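Local coordinates for protein putatuve endo-xylanase (PDB 1O8P) that probably binds xylan and related plant polysaccharides, such as cellulose, as a family 6 carbohydrate-binding module of a putative endo-xylanase, at residues P40-F45 with Y61-K66; S52-I57 with V139-F144; R80-N85 with D113-V118; N85-Q90 with V134-V139. All blocks are in the same frame, centred on the assembly; numbering follows the deposited sequence.

Interaction 1. Residues P40-F45 with Y61-K66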
loop_
_atom_site.group_PDB
_atom_site.type_symbol
_atom_site.label_atom_id
_atom_site.label_comp_id
_atom_site.label_asym_id
_atom_site.label_seq_id
_atom_site.Cartn_x
_atom_site.Cartn_y
_atom_site.Cartn_z
ATOM N N PRO A 40 13.037 -10.418 -2.495
ATOM C CA PRO A 40 13.164 -11.868 -2.737
ATOM C C PRO A 40 12.202 -12.713 -1.926
ATOM O O PRO A 40 11.687 -13.694 -2.480
ATOM C CB PRO A 40 14.615 -12.193 -2.309
ATOM C CG PRO A 40 15.109 -10.943 -1.548
ATOM C CD PRO A 40 14.346 -9.781 -2.243
ATOM N N ASN A 41 11.945 -12.318 -0.669
ATOM C CA ASN A 41 11.141 -13.095 0.273
ATOM C C ASN A 41 9.650 -12.826 0.249
ATOM O O ASN A 41 8.902 -13.556 0.893
ATOM C CB ASN A 41 11.610 -12.827 1.701
ATOM C CG ASN A 41 13.019 -13.361 1.977
ATOM O OD1 ASN A 41 13.611 -14.033 1.137
ATOM N ND2 ASN A 41 13.543 -13.068 3.161
ATOM N N LEU A 42 9.224 -11.771 -0.451
ATOM C CA LEU A 42 7.865 -11.269 -0.352
ATOM C C LEU A 42 6.906 -12.398 -0.654
ATOM O O LEU A 42 7.135 -13.150 -1.585
ATOM C CB LEU A 42 7.621 -10.095 -1.316
ATOM C CG LEU A 42 6.508 -9.114 -0.898
ATOM C CD1 LEU A 42 6.858 -7.661 -1.205
ATOM C CD2 LEU A 42 5.245 -9.490 -1.636
ATOM N N GLN A 43 5.835 -12.498 0.130
ATOM C CA GLN A 43 4.835 -13.587 -0.045
ATOM C C GLN A 43 3.423 -13.137 0.207
ATOM O O GLN A 43 3.224 -12.156 0.899
ATOM C CB GLN A 43 5.129 -14.711 0.940
ATOM C CG GLN A 43 5.737 -15.883 0.273
ATOM C CD GLN A 43 6.424 -16.725 1.271
ATOM O OE1 GLN A 43 5.766 -17.332 2.141
ATOM N NE2 GLN A 43 7.749 -16.762 1.196
ATOM N N ILE A 44 2.444 -13.899 -0.288
ATOM C CA ILE A 44 1.048 -13.633 0.021
ATOM C C ILE A 44 0.573 -14.701 0.988
ATOM O O ILE A 44 0.782 -15.899 0.749
ATOM C CB ILE A 44 0.211 -13.607 -1.286
ATOM C CG1 ILE A 44 0.788 -12.562 -2.268
ATOM C CG2 ILE A 44 -1.273 -13.421 -0.990
ATOM C CD1 ILE A 44 0.412 -12.753 -3.742
ATOM N N PHE A 45 -0.046 -14.271 2.082
ATOM C CA PHE A 45 -0.530 -15.150 3.122
ATOM C C PHE A 45 -2.051 -15.087 3.198
ATOM O O PHE A 45 -2.639 -14.008 3.073
ATOM C CB PHE A 45 0.035 -14.770 4.500
ATOM C CG PHE A 45 1.527 -14.829 4.580
ATOM C CD1 PHE A 45 2.210 -16.002 4.230
ATOM C CD2 PHE A 45 2.251 -13.724 5.032
ATOM C CE1 PHE A 45 3.577 -16.065 4.277
ATOM C CE2 PHE A 45 3.641 -13.791 5.089
ATOM C CZ PHE A 45 4.296 -14.969 4.687
ATOM N N TYR A 61 12.060 -3.288 0.476
ATOM C CA TYR A 61 11.021 -3.939 -0.382
ATOM C C TYR A 61 9.992 -2.942 -0.908
ATOM O O TYR A 61 9.838 -1.853 -0.365
ATOM C CB TYR A 61 10.252 -5.014 0.369
ATOM C CG TYR A 61 10.972 -6.315 0.574
ATOM C CD1 TYR A 61 12.369 -6.372 0.667
ATOM C CD2 TYR A 61 10.235 -7.502 0.706
ATOM C CE1 TYR A 61 13.032 -7.596 0.868
ATOM C CE2 TYR A 61 10.862 -8.737 0.885
ATOM C CZ TYR A 61 12.254 -8.780 0.970
ATOM O OH TYR A 61 12.837 -9.984 1.199
ATOM N N SER A 62 9.290 -3.321 -1.971
ATOM C CA SER A 62 8.386 -2.425 -2.635
ATOM C C SER A 62 7.402 -3.220 -3.490
ATOM O O SER A 62 7.711 -4.337 -3.934
ATOM C CB SER A 62 9.155 -1.392 -3.498
ATOM O OG SER A 62 9.687 -1.997 -4.671
ATOM N N THR A 63 6.199 -2.663 -3.659
ATOM C CA THR A 63 5.198 -3.229 -4.546
ATOM C C THR A 63 4.677 -2.118 -5.405
ATOM O O THR A 63 4.560 -0.974 -4.963
ATOM C CB THR A 63 4.061 -3.965 -3.790
ATOM O OG1 THR A 63 3.820 -3.318 -2.556
ATOM C CG2 THR A 63 4.477 -5.339 -3.351
ATOM N N THR A 64 4.382 -2.461 -6.654
ATOM C CA THR A 64 3.951 -1.500 -7.620
ATOM C C THR A 64 2.582 -1.902 -8.111
ATOM O O THR A 64 2.360 -3.073 -8.424
ATOM C CB THR A 64 4.934 -1.480 -8.789
ATOM O OG1 THR A 64 6.199 -0.988 -8.339
ATOM C CG2 THR A 64 4.474 -0.501 -9.941
ATOM N N TYR A 65 1.705 -0.908 -8.211
ATOM C CA TYR A 65 0.311 -1.044 -8.614
ATOM C C TYR A 65 0.072 -0.052 -9.725
ATOM O O TYR A 65 -0.061 1.156 -9.496
ATOM C CB TYR A 65 -0.631 -0.755 -7.414
ATOM C CG TYR A 65 -0.275 -1.608 -6.236
ATOM C CD1 TYR A 65 0.784 -1.247 -5.379
ATOM C CD2 TYR A 65 -0.964 -2.792 -5.981
ATOM C CE1 TYR A 65 1.124 -2.034 -4.306
ATOM C CE2 TYR A 65 -0.625 -3.591 -4.900
ATOM C CZ TYR A 65 0.425 -3.202 -4.068
ATOM O OH TYR A 65 0.804 -3.997 -3.013
ATOM N N LYS A 66 -0.001 -0.583 -10.941
ATOM C CA LYS A 66 -0.105 0.221 -12.143
ATOM C C LYS A 66 -1.520 0.654 -12.409
ATOM O O LYS A 66 -2.450 0.021 -11.966
ATOM C CB LYS A 66 0.437 -0.591 -13.334
ATOM C CG LYS A 66 1.946 -0.760 -13.319
ATOM C CD LYS A 66 2.408 -1.465 -14.595
ATOM C CE LYS A 66 3.251 -0.532 -15.485
ATOM N NZ LYS A 66 2.475 0.611 -16.157
#
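Tyr61 OH takes a hydrogen bond from Asn41 N. The two atoms are 3.1 Å apart and the N-H...O angle is 152°. The contact belongs to the beta-sandwich of a family 6 carbohydrate-binding module. It lays the loop that leads into strand 43-46 along residues 61-63, at one end of strand 62-69. Tyr61 does most of the touching. Its CG lies anti to its own carbonyl carbon (chi1 -76°), and the ring reaches across to residues 40-42. The phenol end meets more than the one N-H. Asn41 CB also lies 3.1 Å from Tyr61 OH, and Pro40 CG is 3.7 Å from that oxygen. The amide of Asn41 is turned steeply against the ring, with the planes 73° apart. Pro40 CD comes within 4.0 Å of Tyr61 CZ, so the proline adds apolar cover at the same end. Leu42 packs further back along the ring. The leucine and tyrosine side chains run antiparallel alongside each other, with Leu42 CD1 3.9 Å from Tyr61 CD2. Ile57 also packs against Leu42. The backbone of Tyr61 bonds to that of Phe135 and the backbone of Thr63 to that of Leu133, which ties residues 61-63 to strand 128-135. Thr63 OG1 donates to Tyr65 OH at 3.1 Å, and Tyr65 OH is bonded to Ala31 O as well. On its other branch, Thr63 CG2 meets Leu42 CD1 at 4.0 Å.

Interaction 2. Residues S52-I57 with V139-F144. With CA (calcium ion), chain B.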
loop_
_atom_site.group_PDB
_atom_site.type_symbol
_atom_site.label_atom_id
_atom_site.label_comp_id
_atom_site.label_asym_id
_atom_site.label_seq_id
_atom_site.Cartn_x
_atom_site.Cartn_y
_atom_site.Cartn_z
ATOM N N SER A 52 -6.414 -12.166 1.830
ATOM C CA SER A 52 -4.962 -12.349 1.783
ATOM C C SER A 52 -4.231 -11.059 2.094
ATOM O O SER A 52 -4.803 -9.982 1.977
ATOM C CB SER A 52 -4.502 -12.835 0.398
ATOM O OG SER A 52 -5.126 -14.034 0.009
ATOM N N ALA A 53 -2.957 -11.166 2.467
ATOM C CA ALA A 53 -2.168 -9.992 2.738
ATOM C C ALA A 53 -0.761 -10.271 2.256
ATOM O O ALA A 53 -0.327 -11.406 2.185
ATOM C CB ALA A 53 -2.193 -9.656 4.225
ATOM N N ILE A 54 -0.058 -9.246 1.838
ATOM C CA ILE A 54 1.369 -9.434 1.612
ATOM C C ILE A 54 2.117 -9.404 2.967
ATOM O O ILE A 54 1.693 -8.722 3.903
ATOM C CB ILE A 54 1.889 -8.430 0.569
ATOM C CG1 ILE A 54 1.638 -6.966 1.035
ATOM C CG2 ILE A 54 1.201 -8.738 -0.816
ATOM C CD1 ILE A 54 2.176 -5.870 0.122
ATOM N N GLY A 55 3.228 -10.147 3.034
ATOM C CA GLY A 55 4.090 -10.254 4.207
ATOM C C GLY A 55 5.497 -10.739 3.799
ATOM O O GLY A 55 5.792 -10.761 2.596
ATOM N N TYR A 56 6.319 -11.165 4.789
ATOM C CA TYR A 56 7.755 -11.475 4.662
ATOM C C TYR A 56 8.442 -10.292 4.008
ATOM O O TYR A 56 9.337 -10.444 3.169
ATOM C CB TYR A 56 8.065 -12.800 3.927
ATOM C CG TYR A 56 7.852 -14.115 4.683
ATOM C CD1 TYR A 56 7.287 -14.156 5.972
ATOM C CD2 TYR A 56 8.182 -15.329 4.083
ATOM C CE1 TYR A 56 7.072 -15.381 6.645
ATOM C CE2 TYR A 56 7.976 -16.545 4.719
ATOM C CZ TYR A 56 7.418 -16.589 6.009
ATOM O OH TYR A 56 7.202 -17.824 6.627
ATOM N N ILE A 57 8.002 -9.093 4.399
ATOM C CA ILE A 57 8.535 -7.815 3.895
ATOM C C ILE A 57 9.736 -7.351 4.728
ATOM O O ILE A 57 9.789 -7.572 5.933
ATOM C CB ILE A 57 7.398 -6.744 3.825
ATOM C CG1 ILE A 57 6.545 -6.943 2.553
ATOM C CG2 ILE A 57 7.926 -5.302 3.969
ATOM C CD1 ILE A 57 5.200 -6.254 2.629
ATOM N N VAL A 139 6.069 -5.580 7.813
ATOM C CA VAL A 139 4.675 -5.170 7.952
ATOM C C VAL A 139 3.839 -6.108 7.046
ATOM O O VAL A 139 4.317 -6.580 6.025
ATOM C CB VAL A 139 4.455 -3.647 7.570
ATOM C CG1 VAL A 139 4.803 -3.380 6.066
ATOM C CG2 VAL A 139 3.002 -3.115 7.962
ATOM N N ASN A 140 2.624 -6.425 7.461
ATOM C CA ASN A 140 1.670 -7.092 6.563
ATOM C C ASN A 140 0.629 -6.097 6.071
ATOM O O ASN A 140 0.163 -5.267 6.829
ATOM C CB ASN A 140 0.980 -8.253 7.256
ATOM C CG ASN A 140 1.910 -9.445 7.502
ATOM O OD1 ASN A 140 1.465 -10.452 8.002
ATOM N ND2 ASN A 140 3.181 -9.342 7.134
ATOM N N VAL A 141 0.282 -6.184 4.782
ATOM C CA VAL A 141 -0.644 -5.259 4.174
ATOM C C VAL A 141 -1.753 -6.055 3.498
ATOM O O VAL A 141 -1.491 -6.854 2.601
ATOM C CB VAL A 141 0.023 -4.320 3.159
ATOM C CG1 VAL A 141 -0.949 -3.143 2.805
ATOM C CG2 VAL A 141 1.403 -3.790 3.680
ATOM N N ASP A 142 -2.982 -5.844 3.973
ATOM C CA ASP A 142 -4.163 -6.506 3.428
ATOM C C ASP A 142 -4.571 -5.699 2.187
ATOM O O ASP A 142 -4.600 -6.231 1.093
ATOM C CB ASP A 142 -5.268 -6.524 4.494
ATOM C CG ASP A 142 -6.502 -7.224 4.055
ATOM O OD1 ASP A 142 -6.608 -7.694 2.881
ATOM O OD2 ASP A 142 -7.453 -7.335 4.837
ATOM N N TRP A 143 -4.837 -4.403 2.369
ATOM C CA TRP A 143 -5.241 -3.536 1.269
ATOM C C TRP A 143 -4.917 -2.115 1.608
ATOM O O TRP A 143 -4.553 -1.809 2.759
ATOM C CB TRP A 143 -6.746 -3.670 0.920
ATOM C CG TRP A 143 -7.706 -3.606 2.068
ATOM C CD1 TRP A 143 -8.423 -4.665 2.603
ATOM C CD2 TRP A 143 -8.122 -2.435 2.808
ATOM N NE1 TRP A 143 -9.239 -4.224 3.622
ATOM C CE2 TRP A 143 -9.076 -2.867 3.778
ATOM C CE3 TRP A 143 -7.802 -1.067 2.743
ATOM C CZ2 TRP A 143 -9.690 -1.972 4.697
ATOM C CZ3 TRP A 143 -8.386 -0.176 3.660
ATOM C CH2 TRP A 143 -9.335 -0.628 4.618
ATOM N N PHE A 144 -5.055 -1.254 0.594
ATOM C CA PHE A 144 -4.923 0.194 0.759
ATOM C C PHE A 144 -5.912 0.913 -0.142
ATOM O O PHE A 144 -6.414 0.351 -1.124
ATOM C CB PHE A 144 -3.455 0.692 0.593
ATOM C CG PHE A 144 -2.908 0.624 -0.812
ATOM C CD1 PHE A 144 -2.501 -0.605 -1.369
ATOM C CD2 PHE A 144 -2.737 1.778 -1.563
ATOM C CE1 PHE A 144 -1.982 -0.696 -2.672
ATOM C CE2 PHE A 144 -2.195 1.685 -2.880
ATOM C CZ PHE A 144 -1.825 0.453 -3.420
HETATM CA CA CA B . -5.897 -8.346 0.695
HETATM O O HOH W 1 -7.618 -10.051 0.292
HETATM O O HOH W 2 6.216 -8.549 6.826
#
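A calcium site closes one end of this contact, where strand 52-55 meets strand 140-147 of the beta-sandwich. Ser52 O binds the ion at 2.4 Å. Asp142 binds it twice, through its backbone O at 2.5 Å and through OD1 at 2.4 Å. With chi1 at -178° its carboxylate swings away from the backbone N to the carbonyl side, and OD1 and O can grip one ion. Water 1 is a further ligand and also accepts a bond from Ser52 N. Gln30 and Glu32 complete the site. Beyond the metal, the strands make a single antiparallel, hydrogen-bonded bridge between Ile54 and Val141. Ile54 N is 2.9 Å from Val141 O, and Val141 N is 3.0 Å from Ile54 O. The two side chains run alongside each other in the same direction, with Ile54 CG1 3.8 Å from Val141 CB. Past the bridge the backbones part. Water 2 spans the gap, accepting from Ile57 N and donating to Val139 O. Asn140 ND2 gives a nearly straight bond (174° at the hydrogen) to that same oxygen, but from above the carbonyl plane. This holds the amide over Gly55, whose CA is 3.2 Å from Asn140 ND2. Asp142 OD2 pairs with Arg80, so each oxygen of the carboxylate faces a positive partner. Ser52 O and Asp142 OD1 sit close together because both bind the ion. Calcium and arginine together would probably keep Asp142 ionised in its buried position.

Interaction 3. Residues R80-N85 with D113-V118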
loop_
_atom_site.group_PDB
_atom_site.type_symbol
_atom_site.label_atom_id
_atom_site.label_comp_id
_atom_site.label_asym_id
_atom_site.label_seq_id
_atom_site.Cartn_x
_atom_site.Cartn_y
_atom_site.Cartn_z
ATOM N N ARG A 80 -4.695 -1.191 5.562
ATOM C CA ARG A 80 -5.061 -2.144 6.621
ATOM C C ARG A 80 -3.831 -2.977 6.806
ATOM O O ARG A 80 -3.417 -3.686 5.868
ATOM C CB ARG A 80 -6.236 -3.044 6.222
ATOM C CG ARG A 80 -6.770 -3.879 7.386
ATOM C CD ARG A 80 -8.069 -4.650 7.122
ATOM N NE ARG A 80 -8.509 -5.509 8.243
ATOM C CZ ARG A 80 -8.346 -6.874 8.327
ATOM N NH1 ARG A 80 -7.694 -7.575 7.395
ATOM N NH2 ARG A 80 -8.820 -7.549 9.393
ATOM N N VAL A 81 -3.209 -2.846 7.978
ATOM C CA VAL A 81 -1.833 -3.339 8.175
ATOM C C VAL A 81 -1.686 -4.053 9.533
ATOM O O VAL A 81 -2.440 -3.789 10.468
ATOM C CB VAL A 81 -0.784 -2.193 8.071
ATOM C CG1 VAL A 81 -0.683 -1.633 6.633
ATOM C CG2 VAL A 81 -1.146 -1.084 9.017
ATOM N N ALA A 82 -0.753 -4.988 9.626
ATOM C CA ALA A 82 -0.391 -5.591 10.924
ATOM C C ALA A 82 1.107 -5.580 11.027
ATOM O O ALA A 82 1.792 -5.866 10.034
ATOM C CB ALA A 82 -0.872 -7.036 11.000
ATOM N N THR A 83 1.627 -5.286 12.224
ATOM C CA THR A 83 3.055 -5.427 12.470
ATOM C C THR A 83 3.367 -5.552 13.955
ATOM O O THR A 83 2.521 -5.257 14.812
ATOM C CB THR A 83 3.868 -4.272 11.794
ATOM O OG1 THR A 83 5.276 -4.535 11.913
ATOM C CG2 THR A 83 3.646 -2.909 12.480
ATOM N N GLN A 84 4.573 -6.009 14.261
ATOM C CA GLN A 84 5.048 -6.049 15.644
ATOM C C GLN A 84 5.988 -4.889 16.033
ATOM O O GLN A 84 6.279 -4.717 17.194
ATOM C CB GLN A 84 5.785 -7.355 15.880
ATOM C CG GLN A 84 4.872 -8.513 16.045
ATOM C CD GLN A 84 5.635 -9.733 16.456
ATOM O OE1 GLN A 84 6.655 -9.617 17.147
ATOM N NE2 GLN A 84 5.157 -10.892 16.078
ATOM N N ASN A 85 6.488 -4.134 15.061
ATOM C CA ASN A 85 7.382 -3.002 15.318
ATOM C C ASN A 85 7.048 -1.829 14.387
ATOM O O ASN A 85 6.665 -2.047 13.238
ATOM C CB ASN A 85 8.841 -3.403 15.130
ATOM C CG ASN A 85 9.286 -4.486 16.129
ATOM O OD1 ASN A 85 9.155 -5.680 15.861
ATOM N ND2 ASN A 85 9.799 -4.066 17.287
ATOM N N ASP A 113 -1.005 -10.631 12.840
ATOM C CA ASP A 113 -2.381 -10.990 12.470
ATOM C C ASP A 113 -3.421 -10.162 13.259
ATOM O O ASP A 113 -4.568 -10.554 13.417
ATOM C CB ASP A 113 -2.644 -12.504 12.553
ATOM C CG ASP A 113 -3.947 -12.920 11.821
ATOM O OD1 ASP A 113 -4.303 -12.295 10.780
ATOM O OD2 ASP A 113 -4.685 -13.861 12.213
ATOM N N THR A 114 -2.992 -9.005 13.730
ATOM C CA THR A 114 -3.913 -8.006 14.250
ATOM C C THR A 114 -3.827 -6.820 13.318
ATOM O O THR A 114 -2.840 -6.091 13.356
ATOM C CB THR A 114 -3.466 -7.615 15.707
ATOM O OG1 THR A 114 -3.319 -8.815 16.481
ATOM C CG2 THR A 114 -4.541 -6.770 16.430
ATOM N N TYR A 115 -4.836 -6.654 12.469
ATOM C CA TYR A 115 -4.867 -5.577 11.475
ATOM C C TYR A 115 -5.580 -4.350 11.986
ATOM O O TYR A 115 -6.595 -4.440 12.685
ATOM C CB TYR A 115 -5.482 -6.052 10.147
ATOM C CG TYR A 115 -4.567 -7.029 9.425
ATOM C CD1 TYR A 115 -4.514 -8.370 9.807
ATOM C CD2 TYR A 115 -3.693 -6.598 8.414
ATOM C CE1 TYR A 115 -3.649 -9.258 9.181
ATOM C CE2 TYR A 115 -2.829 -7.496 7.775
ATOM C CZ TYR A 115 -2.817 -8.809 8.160
ATOM O OH TYR A 115 -1.987 -9.717 7.531
ATOM N N ARG A 116 -5.021 -3.203 11.629
ATOM C CA ARG A 116 -5.590 -1.908 11.941
ATOM C C ARG A 116 -5.525 -1.041 10.682
ATOM O O ARG A 116 -4.638 -1.229 9.829
ATOM C CB ARG A 116 -4.807 -1.229 13.083
ATOM C CG ARG A 116 -5.025 -1.858 14.472
ATOM C CD ARG A 116 -6.477 -2.273 14.791
ATOM N NE ARG A 116 -6.573 -2.880 16.116
ATOM C CZ ARG A 116 -7.121 -4.067 16.386
ATOM N NH1 ARG A 116 -7.661 -4.813 15.420
ATOM N NH2 ARG A 116 -7.134 -4.506 17.643
ATOM N N ASP A 117 -6.465 -0.101 10.578
ATOM C CA ASP A 117 -6.482 0.868 9.470
ATOM C C ASP A 117 -5.638 2.055 9.867
ATOM O O ASP A 117 -5.893 2.670 10.908
ATOM C CB ASP A 117 -7.888 1.334 9.180
ATOM C CG ASP A 117 -8.710 0.278 8.542
ATOM O OD1 ASP A 117 -8.215 -0.852 8.332
ATOM O OD2 ASP A 117 -9.881 0.490 8.199
ATOM N N VAL A 118 -4.605 2.346 9.070
ATOM C CA VAL A 118 -3.709 3.452 9.359
ATOM C C VAL A 118 -3.701 4.430 8.173
ATOM O O VAL A 118 -3.496 4.019 7.026
ATOM C CB VAL A 118 -2.255 2.960 9.741
ATOM C CG1 VAL A 118 -1.351 4.151 10.133
ATOM C CG2 VAL A 118 -2.297 1.941 10.917
#
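Val81 and Arg116 hold the two segments together with a pair of backbone hydrogen bonds. Val81 N is 2.8 Å from Arg116 O, and Arg116 N is 2.9 Å from Val81 O. Next to them, Arg116 NH1 folds back and donates to Tyr115 O at 3.0 Å. The Arg80 chain is extended from CG to NE, with CG anti to the backbone N (chi1 -171°). Tyr115 CB sits over the centre of one guanidinium face, 3.5 Å from Arg80 CZ. Guanidinium and ring planes are only 15° apart, but the overlap is with CB, not the ring centre. Arg80 NH1 is salt-bridged to Asp142 OD2. These residues join strand 74-82 to strand 116-125, an outermost strand of the four-stranded antiparallel sheet in the beta-sandwich. Ala82 makes a CH-pi contact with Tyr115. Its CB sits 3.7 Å from the ring centroid, 6° off the normal, and also packs against Thr114 O. Asp117 OD1 touches the aliphatic part of Arg80, 3.5 Å from CG. On the face away from Arg80 and Asp117, the Val81 and Val118 side chains cross at about a right angle, with Val81 CG2 3.8 Å from Val118 CG2.

Interaction 4. Residues N85-Q90 with V134-V139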
loop_
_atom_site.group_PDB
_atom_site.type_symbol
_atom_site.label_atom_id
_atom_site.label_comp_id
_atom_site.label_asym_id
_atom_site.label_seq_id
_atom_site.Cartn_x
_atom_site.Cartn_y
_atom_site.Cartn_z
ATOM N N ASN A 85 6.488 -4.134 15.061
ATOM C CA ASN A 85 7.382 -3.002 15.318
ATOM C C ASN A 85 7.048 -1.829 14.387
ATOM O O ASN A 85 6.665 -2.047 13.238
ATOM C CB ASN A 85 8.841 -3.403 15.130
ATOM C CG ASN A 85 9.286 -4.486 16.129
ATOM O OD1 ASN A 85 9.155 -5.680 15.861
ATOM N ND2 ASN A 85 9.799 -4.066 17.287
ATOM N N ALA A 86 7.233 -0.602 14.909
ATOM C CA ALA A 86 6.974 0.635 14.183
ATOM C C ALA A 86 7.737 0.687 12.866
ATOM O O ALA A 86 8.938 0.412 12.805
ATOM C CB ALA A 86 7.312 1.856 15.037
ATOM N N THR A 87 7.033 1.080 11.815
ATOM C CA THR A 87 7.615 1.084 10.493
ATOM C C THR A 87 6.848 2.064 9.625
ATOM O O THR A 87 5.884 2.697 10.085
ATOM C CB THR A 87 7.681 -0.375 9.942
ATOM O OG1 THR A 87 8.402 -0.369 8.718
ATOM C CG2 THR A 87 6.314 -0.911 9.571
ATOM N N THR A 88 7.298 2.256 8.392
ATOM C CA THR A 88 6.677 3.234 7.514
ATOM C C THR A 88 6.460 2.575 6.163
ATOM O O THR A 88 7.221 1.651 5.744
ATOM C CB THR A 88 7.579 4.466 7.305
ATOM O OG1 THR A 88 8.828 4.037 6.716
ATOM C CG2 THR A 88 7.967 5.175 8.603
ATOM N N ILE A 89 5.442 3.075 5.475
ATOM C CA ILE A 89 5.202 2.733 4.082
ATOM C C ILE A 89 5.196 4.036 3.317
ATOM O O ILE A 89 4.388 4.909 3.567
ATOM C CB ILE A 89 3.834 2.004 3.931
ATOM C CG1 ILE A 89 3.721 0.838 4.926
ATOM C CG2 ILE A 89 3.557 1.626 2.437
ATOM C CD1 ILE A 89 2.337 0.187 5.066
ATOM N N GLN A 90 6.125 4.183 2.390
ATOM C CA GLN A 90 6.122 5.314 1.510
ATOM C C GLN A 90 5.182 5.034 0.355
ATOM O O GLN A 90 5.102 3.906 -0.134
ATOM C CB GLN A 90 7.531 5.566 0.987
ATOM C CG GLN A 90 8.417 6.240 2.041
ATOM C CD GLN A 90 9.799 6.563 1.511
ATOM O OE1 GLN A 90 10.223 6.005 0.507
ATOM N NE2 GLN A 90 10.492 7.476 2.172
ATOM N N VAL A 134 6.807 1.552 -0.681
ATOM C CA VAL A 134 8.165 1.244 -0.327
ATOM C C VAL A 134 8.183 1.069 1.178
ATOM O O VAL A 134 7.719 1.930 1.915
ATOM C CB VAL A 134 9.183 2.340 -0.823
ATOM C CG1 VAL A 134 10.635 1.931 -0.497
ATOM C CG2 VAL A 134 8.991 2.631 -2.342
ATOM N N PHE A 135 8.711 -0.075 1.614
ATOM C CA PHE A 135 8.664 -0.508 3.001
ATOM C C PHE A 135 10.024 -0.369 3.725
ATOM O O PHE A 135 11.060 -0.659 3.131
ATOM C CB PHE A 135 8.237 -1.968 3.023
ATOM C CG PHE A 135 6.894 -2.210 2.400
ATOM C CD1 PHE A 135 5.731 -1.879 3.079
ATOM C CD2 PHE A 135 6.801 -2.760 1.144
ATOM C CE1 PHE A 135 4.477 -2.105 2.512
ATOM C CE2 PHE A 135 5.564 -2.986 0.547
ATOM C CZ PHE A 135 4.404 -2.659 1.238
ATOM N N SER A 136 10.000 0.067 4.991
ATOM C CA SER A 136 11.231 0.310 5.770
ATOM C C SER A 136 11.461 -0.773 6.825
ATOM O O SER A 136 12.425 -0.764 7.601
ATOM C CB SER A 136 11.244 1.727 6.372
ATOM O OG SER A 136 10.333 1.828 7.437
ATOM N N GLY A 137 10.602 -1.758 6.811
ATOM C CA GLY A 137 10.669 -2.798 7.805
ATOM C C GLY A 137 9.494 -3.741 7.635
ATOM O O GLY A 137 8.624 -3.526 6.791
ATOM N N PRO A 138 9.511 -4.823 8.406
ATOM C CA PRO A 138 8.435 -5.839 8.391
ATOM C C PRO A 138 7.022 -5.256 8.679
ATOM O O PRO A 138 6.825 -4.507 9.656
ATOM C CB PRO A 138 8.866 -6.829 9.494
ATOM C CG PRO A 138 10.376 -6.555 9.730
ATOM C CD PRO A 138 10.625 -5.157 9.313
ATOM N N VAL A 139 6.069 -5.580 7.813
ATOM C CA VAL A 139 4.675 -5.170 7.952
ATOM C C VAL A 139 3.839 -6.108 7.046
ATOM O O VAL A 139 4.317 -6.580 6.025
ATOM C CB VAL A 139 4.455 -3.647 7.570
ATOM C CG1 VAL A 139 4.803 -3.380 6.066
ATOM C CG2 VAL A 139 3.002 -3.115 7.962
HETATM O O HOH W 3 8.139 -3.735 11.820
HETATM O O HOH W 4 10.944 0.098 10.598
HETATM O O HOH W 5 7.208 -1.215 6.003
HETATM O O HOH W 6 9.338 3.267 3.568
#
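Ser136 OG is held by two threonine hydroxyls of the facing strand. It lies 2.8 Å from Thr88 OG1 and 3.2 Å from Thr87 OG1, and in each pair either oxygen could be the donor. Ser136 OG sits between its own backbone N and carbonyl carbon (chi1 73°), which turns it toward the threonines. The backbone adds a longer bond from Ser136 N to Thr88 O, 3.3 Å. Further along, Gln90 and Val134 form a regular antiparallel, hydrogen-bonded pair. Gln90 N is 2.8 Å from Val134 O, and Val134 N is 3.0 Å from Gln90 O. Gln90 OE1 accepts a hydrogen bond from Arg92 NE. At the other end the chains separate and waters take over. Water 5 donates to Thr88 O and Gly137 O. Water 3 donates to Asn85 O and Pro138 O, and both these oxygens also meet Thr83 OG1. On the buried face, Ile89 and Phe135 pack flank to flank, with Ile89 CG2 3.8 Å from Phe135 CE1. Thr87 CG2 faces Val139 CB at 3.9 Å. Val81 and Val106 pack behind Ile89, and Ile57 lies against Phe135. Strand 128-135 is thus paired with strand 87-93, and the pairing gives way to waters toward residues 137-139. The arrangement is that of antiparallel neighbours in a jelly-roll beta-sandwich, the fold of family 6 modules and of the galactose-binding-like domains.

Interaction 2 is the most buried contact. It is also the one that holds calcium, at a junction between the small sheet 43-46/52-55 and strand 140-147. Interactions 1, 3 and 4 are partly buried. Interaction 1 packs the loop leading into strand 43-46 against residues 61-63, chiefly through one tyrosine. Interaction 4 lies in the same large sheet as strand 62-69 and adds hydroxyls and waters to backbone pairing. Interaction 3 belongs to the four-stranded sheet and mixes arginine and tyrosine packing with backbone bonds. Strands 140-147 and 74-82 are neighbours there, so Asn140 N of interaction 2 meets Ala82 O of interaction 3. Phe135 of interaction 4 packs on Val141 of interaction 2, between the sheets.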